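Local coordinates for putative ribose operon repressor (Burkholderia thailandensis, PDB 3EGC), which probably acts as a LacI-family transcriptional repressor that binds regulatory DNA, with a periplasmic-binding-protein-like domain of the kind that senses small sugars, at residues S107-I121 against E142-L156. Numbering follows the deposited sequence.
Sequences SENVRGARTAVEYLI and ERLKGFRAAMSAAGL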
loop_
_atom_site.group_PDB
_atom_site.type_symbol
_atom_site.label_atom_id
_atom_site.label_comp_id
_atom_site.label_asym_id
_atom_site.label_seq_id
_atom_site.Cartn_x
_atom_site.Cartn_y
_atom_site.Cartn_z
ATOM N N SER A 107 8.989 0.610 16.328
ATOM C CA SER A 107 9.193 -0.853 16.400
ATOM C C SER A 107 10.447 -1.204 17.174
ATOM O O SER A 107 11.320 -0.341 17.366
ATOM C CB SER A 107 9.306 -1.482 15.006
ATOM O OG SER A 107 8.080 -1.353 14.308
ATOM N N GLU A 108 10.548 -2.469 17.584
ATOM C CA GLU A 108 11.819 -2.972 18.146
ATOM C C GLU A 108 12.872 -3.323 17.066
ATOM O O GLU A 108 13.218 -4.508 16.824
ATOM C CB GLU A 108 11.599 -4.109 19.167
ATOM C CG GLU A 108 10.997 -5.393 18.562
ATOM C CD GLU A 108 10.433 -6.356 19.613
ATOM O OE1 GLU A 108 10.522 -6.056 20.833
ATOM O OE2 GLU A 108 9.912 -7.414 19.203
ATOM N N ASN A 109 13.392 -2.291 16.420
ATOM C CA ASN A 109 14.284 -2.500 15.260
ATOM C C ASN A 109 15.587 -3.273 15.508
ATOM O O ASN A 109 15.869 -4.241 14.793
ATOM C CB ASN A 109 14.598 -1.192 14.577
ATOM C CG ASN A 109 13.331 -0.441 14.119
ATOM O OD1 ASN A 109 12.553 -0.958 13.322
ATOM N ND2 ASN A 109 13.185 0.801 14.564
ATOM N N VAL A 110 16.378 -2.857 16.492
ATOM C CA VAL A 110 17.562 -3.630 16.890
ATOM C C VAL A 110 17.221 -5.138 17.068
ATOM O O VAL A 110 17.748 -6.002 16.381
ATOM C CB VAL A 110 18.190 -3.090 18.248
ATOM C CG1 VAL A 110 19.574 -3.706 18.486
ATOM C CG2 VAL A 110 18.302 -1.618 18.276
ATOM N N ARG A 111 16.331 -5.447 18.009
ATOM C CA ARG A 111 15.968 -6.847 18.259
ATOM C C ARG A 111 15.577 -7.688 16.991
ATOM O O ARG A 111 16.056 -8.816 16.786
ATOM C CB ARG A 111 14.854 -6.937 19.257
ATOM C CG ARG A 111 14.717 -8.285 19.870
ATOM C CD ARG A 111 13.458 -8.309 20.772
ATOM N NE ARG A 111 13.676 -7.568 22.013
ATOM C CZ ARG A 111 12.749 -7.361 22.936
ATOM N NH1 ARG A 111 13.055 -6.668 24.027
ATOM N NH2 ARG A 111 11.514 -7.811 22.747
ATOM N N GLY A 112 14.681 -7.122 16.178
ATOM C CA GLY A 112 14.184 -7.827 15.004
ATOM C C GLY A 112 15.326 -8.038 14.029
ATOM O O GLY A 112 15.404 -9.094 13.473
ATOM N N ALA A 113 16.240 -7.064 13.856
ATOM C CA ALA A 113 17.324 -7.233 12.889
ATOM C C ALA A 113 18.337 -8.326 13.342
ATOM O O ALA A 113 18.774 -9.163 12.521
ATOM C CB ALA A 113 18.043 -5.886 12.558
ATOM N N ARG A 114 18.692 -8.289 14.636
ATOM C CA ARG A 114 19.578 -9.243 15.214
ATOM C C ARG A 114 18.993 -10.682 15.022
ATOM O O ARG A 114 19.733 -11.635 14.675
ATOM C CB ARG A 114 19.756 -8.948 16.709
ATOM C CG ARG A 114 20.834 -9.756 17.355
ATOM C CD ARG A 114 21.006 -9.422 18.832
ATOM N NE ARG A 114 21.938 -10.363 19.429
ATOM C CZ ARG A 114 22.613 -10.195 20.557
ATOM N NH1 ARG A 114 22.484 -9.100 21.266
ATOM N NH2 ARG A 114 23.441 -11.150 20.960
ATOM N N THR A 115 17.675 -10.804 15.222
ATOM C CA THR A 115 17.026 -12.088 15.089
ATOM C C THR A 115 17.107 -12.566 13.631
ATOM O O THR A 115 17.434 -13.710 13.390
ATOM C CB THR A 115 15.548 -12.062 15.538
ATOM O OG1 THR A 115 15.465 -11.698 16.910
ATOM C CG2 THR A 115 14.853 -13.463 15.362
ATOM N N ALA A 116 16.858 -11.663 12.667
ATOM C CA ALA A 116 16.900 -12.066 11.270
ATOM C C ALA A 116 18.305 -12.443 10.824
ATOM O O ALA A 116 18.524 -13.403 10.089
ATOM C CB ALA A 116 16.323 -11.001 10.412
ATOM N N VAL A 117 19.283 -11.668 11.265
ATOM C CA VAL A 117 20.675 -11.996 10.912
ATOM C C VAL A 117 21.171 -13.283 11.590
ATOM O O VAL A 117 21.958 -14.015 11.017
ATOM C CB VAL A 117 21.593 -10.814 11.166
ATOM C CG1 VAL A 117 23.094 -11.228 11.129
ATOM C CG2 VAL A 117 21.250 -9.667 10.176
ATOM N N GLU A 118 20.699 -13.555 12.799
ATOM C CA GLU A 118 21.102 -14.760 13.532
ATOM C C GLU A 118 20.569 -16.001 12.874
ATOM O O GLU A 118 21.190 -17.076 12.929
ATOM C CB GLU A 118 20.587 -14.725 14.960
ATOM C CG GLU A 118 21.227 -13.646 15.801
ATOM C CD GLU A 118 20.845 -13.770 17.273
ATOM O OE1 GLU A 118 19.641 -13.869 17.563
ATOM O OE2 GLU A 118 21.753 -13.752 18.140
ATOM N N TYR A 119 19.392 -15.845 12.277
ATOM C CA TYR A 119 18.849 -16.847 11.439
ATOM C C TYR A 119 19.727 -17.148 10.220
ATOM O O TYR A 119 19.896 -18.310 9.854
ATOM C CB TYR A 119 17.456 -16.431 10.996
ATOM C CG TYR A 119 16.859 -17.300 9.913
ATOM C CD1 TYR A 119 16.125 -18.400 10.235
ATOM C CD2 TYR A 119 17.087 -17.042 8.595
ATOM C CE1 TYR A 119 15.530 -19.212 9.244
ATOM C CE2 TYR A 119 16.527 -17.826 7.612
ATOM C CZ TYR A 119 15.743 -18.894 7.953
ATOM O OH TYR A 119 15.211 -19.690 6.981
ATOM N N LEU A 120 20.260 -16.119 9.577
ATOM C CA LEU A 120 21.160 -16.298 8.451
ATOM C C LEU A 120 22.455 -17.002 8.850
ATOM O O LEU A 120 22.995 -17.807 8.105
ATOM C CB LEU A 120 21.460 -14.965 7.844
ATOM C CG LEU A 120 20.402 -14.378 6.936
ATOM C CD1 LEU A 120 20.863 -12.981 6.576
ATOM C CD2 LEU A 120 20.225 -15.233 5.704
ATOM N N ILE A 121 22.918 -16.697 10.049
ATOM C CA ILE A 121 24.171 -17.215 10.558
ATOM C C ILE A 121 23.945 -18.674 10.912
ATOM O O ILE A 121 24.744 -19.527 10.581
ATOM C CB ILE A 121 24.648 -16.451 11.802
ATOM C CG1 ILE A 121 25.192 -15.072 11.429
ATOM C CG2 ILE A 121 25.737 -17.268 12.535
ATOM C CD1 ILE A 121 25.214 -14.040 12.612
ATOM N N GLU A 142 19.131 1.786 13.618
ATOM C CA GLU A 142 18.850 0.735 14.564
ATOM C C GLU A 142 18.890 -0.653 13.928
ATOM O O GLU A 142 19.306 -1.615 14.546
ATOM C CB GLU A 142 17.517 0.965 15.257
ATOM C CG GLU A 142 17.504 2.034 16.303
ATOM C CD GLU A 142 16.087 2.235 16.840
ATOM O OE1 GLU A 142 15.904 3.066 17.738
ATOM O OE2 GLU A 142 15.152 1.560 16.355
ATOM N N ARG A 143 18.472 -0.743 12.680
ATOM C CA ARG A 143 18.493 -2.008 11.955
ATOM C C ARG A 143 19.932 -2.423 11.639
ATOM O O ARG A 143 20.277 -3.612 11.742
ATOM C CB ARG A 143 17.625 -1.954 10.718
ATOM C CG ARG A 143 16.130 -1.951 11.095
ATOM C CD ARG A 143 15.150 -1.586 9.952
ATOM N NE ARG A 143 13.905 -1.203 10.593
ATOM C CZ ARG A 143 12.815 -0.753 10.001
ATOM N NH1 ARG A 143 12.739 -0.607 8.670
ATOM N NH2 ARG A 143 11.790 -0.433 10.786
ATOM N N LEU A 144 20.781 -1.424 11.374
ATOM C CA LEU A 144 22.221 -1.677 11.199
ATOM C C LEU A 144 22.897 -2.148 12.493
ATOM O O LEU A 144 23.662 -3.122 12.499
ATOM C CB LEU A 144 22.925 -0.457 10.646
ATOM C CG LEU A 144 24.122 -0.691 9.750
ATOM C CD1 LEU A 144 23.699 -1.468 8.493
ATOM C CD2 LEU A 144 24.857 0.660 9.384
ATOM N N LYS A 145 22.579 -1.477 13.596
ATOM C CA LYS A 145 23.033 -1.884 14.933
ATOM C C LYS A 145 22.708 -3.356 15.316
ATOM O O LYS A 145 23.549 -4.054 15.918
ATOM C CB LYS A 145 22.443 -0.947 15.980
ATOM C CG LYS A 145 22.717 -1.320 17.402
ATOM C CD LYS A 145 22.234 -0.223 18.366
ATOM C CE LYS A 145 22.480 -0.661 19.820
ATOM N NZ LYS A 145 21.953 0.286 20.853
ATOM N N GLY A 146 21.494 -3.803 14.964
ATOM C CA GLY A 146 21.075 -5.177 15.217
ATOM C C GLY A 146 21.896 -6.159 14.414
ATOM O O GLY A 146 22.305 -7.211 14.908
ATOM N N PHE A 147 22.181 -5.773 13.180
ATOM C CA PHE A 147 23.050 -6.534 12.333
ATOM C C PHE A 147 24.442 -6.704 12.962
ATOM O O PHE A 147 24.941 -7.824 13.113
ATOM C CB PHE A 147 23.102 -5.912 10.972
ATOM C CG PHE A 147 24.266 -6.367 10.134
ATOM C CD1 PHE A 147 24.214 -7.599 9.473
ATOM C CD2 PHE A 147 25.394 -5.567 9.990
ATOM C CE1 PHE A 147 25.212 -8.020 8.675
ATOM C CE2 PHE A 147 26.444 -5.997 9.194
ATOM C CZ PHE A 147 26.341 -7.226 8.510
ATOM N N ARG A 148 25.018 -5.612 13.418
ATOM C CA ARG A 148 26.378 -5.647 13.945
ATOM C C ARG A 148 26.434 -6.460 15.227
ATOM O O ARG A 148 27.446 -7.149 15.496
ATOM C CB ARG A 148 26.937 -4.252 14.199
ATOM C CG ARG A 148 27.214 -3.419 12.948
ATOM C CD ARG A 148 27.968 -2.117 13.376
ATOM N NE ARG A 148 28.096 -1.150 12.282
ATOM C CZ ARG A 148 29.093 -1.150 11.401
ATOM N NH1 ARG A 148 30.063 -2.089 11.468
ATOM N NH2 ARG A 148 29.094 -0.236 10.438
ATOM N N ALA A 149 25.368 -6.381 16.021
ATOM C CA ALA A 149 25.355 -7.057 17.289
ATOM C C ALA A 149 25.274 -8.563 17.059
ATOM O O ALA A 149 25.861 -9.332 17.813
ATOM C CB ALA A 149 24.196 -6.569 18.163
ATOM N N ALA A 150 24.547 -8.982 16.033
ATOM C CA ALA A 150 24.430 -10.412 15.711
ATOM C C ALA A 150 25.772 -10.943 15.200
ATOM O O ALA A 150 26.230 -11.991 15.582
ATOM C CB ALA A 150 23.334 -10.652 14.628
ATOM N N MET A 151 26.381 -10.210 14.298
ATOM C CA MET A 151 27.676 -10.566 13.759
ATOM C C MET A 151 28.713 -10.665 14.859
ATOM O O MET A 151 29.464 -11.632 14.947
ATOM C CB MET A 151 28.081 -9.554 12.655
ATOM C CG MET A 151 27.154 -9.700 11.375
ATOM S SD MET A 151 27.174 -11.353 10.524
ATOM C CE MET A 151 28.614 -11.108 9.486
ATOM N N SER A 152 28.701 -9.666 15.724
ATOM C CA SER A 152 29.661 -9.562 16.806
ATOM C C SER A 152 29.554 -10.795 17.681
ATOM O O SER A 152 30.566 -11.461 17.995
ATOM C CB SER A 152 29.361 -8.304 17.637
ATOM O OG SER A 152 30.536 -7.674 18.078
ATOM N N ALA A 153 28.321 -11.115 18.062
ATOM C CA ALA A 153 28.080 -12.152 19.039
ATOM C C ALA A 153 28.513 -13.514 18.525
ATOM O O ALA A 153 28.816 -14.421 19.319
ATOM C CB ALA A 153 26.624 -12.193 19.429
ATOM N N ALA A 154 28.508 -13.642 17.200
ATOM C CA ALA A 154 28.892 -14.850 16.519
ATOM C C ALA A 154 30.388 -14.854 16.206
ATOM O O ALA A 154 30.914 -15.826 15.698
ATOM C CB ALA A 154 28.069 -15.018 15.217
ATOM N N GLY A 155 31.052 -13.739 16.476
ATOM C CA GLY A 155 32.468 -13.611 16.215
ATOM C C GLY A 155 32.792 -13.558 14.745
ATOM O O GLY A 155 33.920 -13.893 14.341
ATOM N N LEU A 156 31.808 -13.148 13.953
ATOM C CA LEU A 156 31.994 -12.917 12.534
ATOM C C LEU A 156 32.308 -11.454 12.230
ATOM O O LEU A 156 31.494 -10.570 12.486
ATOM C CB LEU A 156 30.739 -13.327 11.761
ATOM C CG LEU A 156 30.416 -14.829 11.648
ATOM C CD1 LEU A 156 29.101 -15.044 10.940
ATOM C CD2 LEU A 156 31.544 -15.622 10.940
#
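V110 sits directly against G146, their CA atoms 4.2 Å apart. With no side chain at G146, the helices of 109-121 and 142-153 close to 7.1 Å between axes, crossing at -44°. Here they touch through the CA-H groups of V110 and R114, which make bent C-H...O contacts to E142 O and G146 O; A113 CB lies 3.3 Å from R143 O. At the N-terminal end of helix 109-121, the N109 amide bridges two side chains. Its ND2 gives a nearly straight bond of 2.8 Å to E142 OE2. Its OD1 takes R143 NE and NH2 side-on, the closer being NH2 at 2.7 Å. Both nitrogens lie above the same face of the amide, while OD1 stays in the guanidinium plane. E142 OE1 also forms a salt bridge with R266, and R143 NH1 is bonded to S193 O. In this LacI/periplasmic-binding-protein fold, the two helices pack side by side against the sheet of one lobe, on strands 217-221 and 128-131. Further along, A150 CB fits as a knob among R114, V117, E118 and I121. V117 CG2 meets the F147 ring at its edge, 3.7 Å from CD1. I121 CD1 touches M151 SD, and its CG1 meets L156 CD1 tip to tip. R114, CG anti to the backbone N (chi1 -171°), is a knob among G146, A149, A150 and A153. Its charged end is looser: NH2 ends 3.7 Å from A153 CB, at the solvent side.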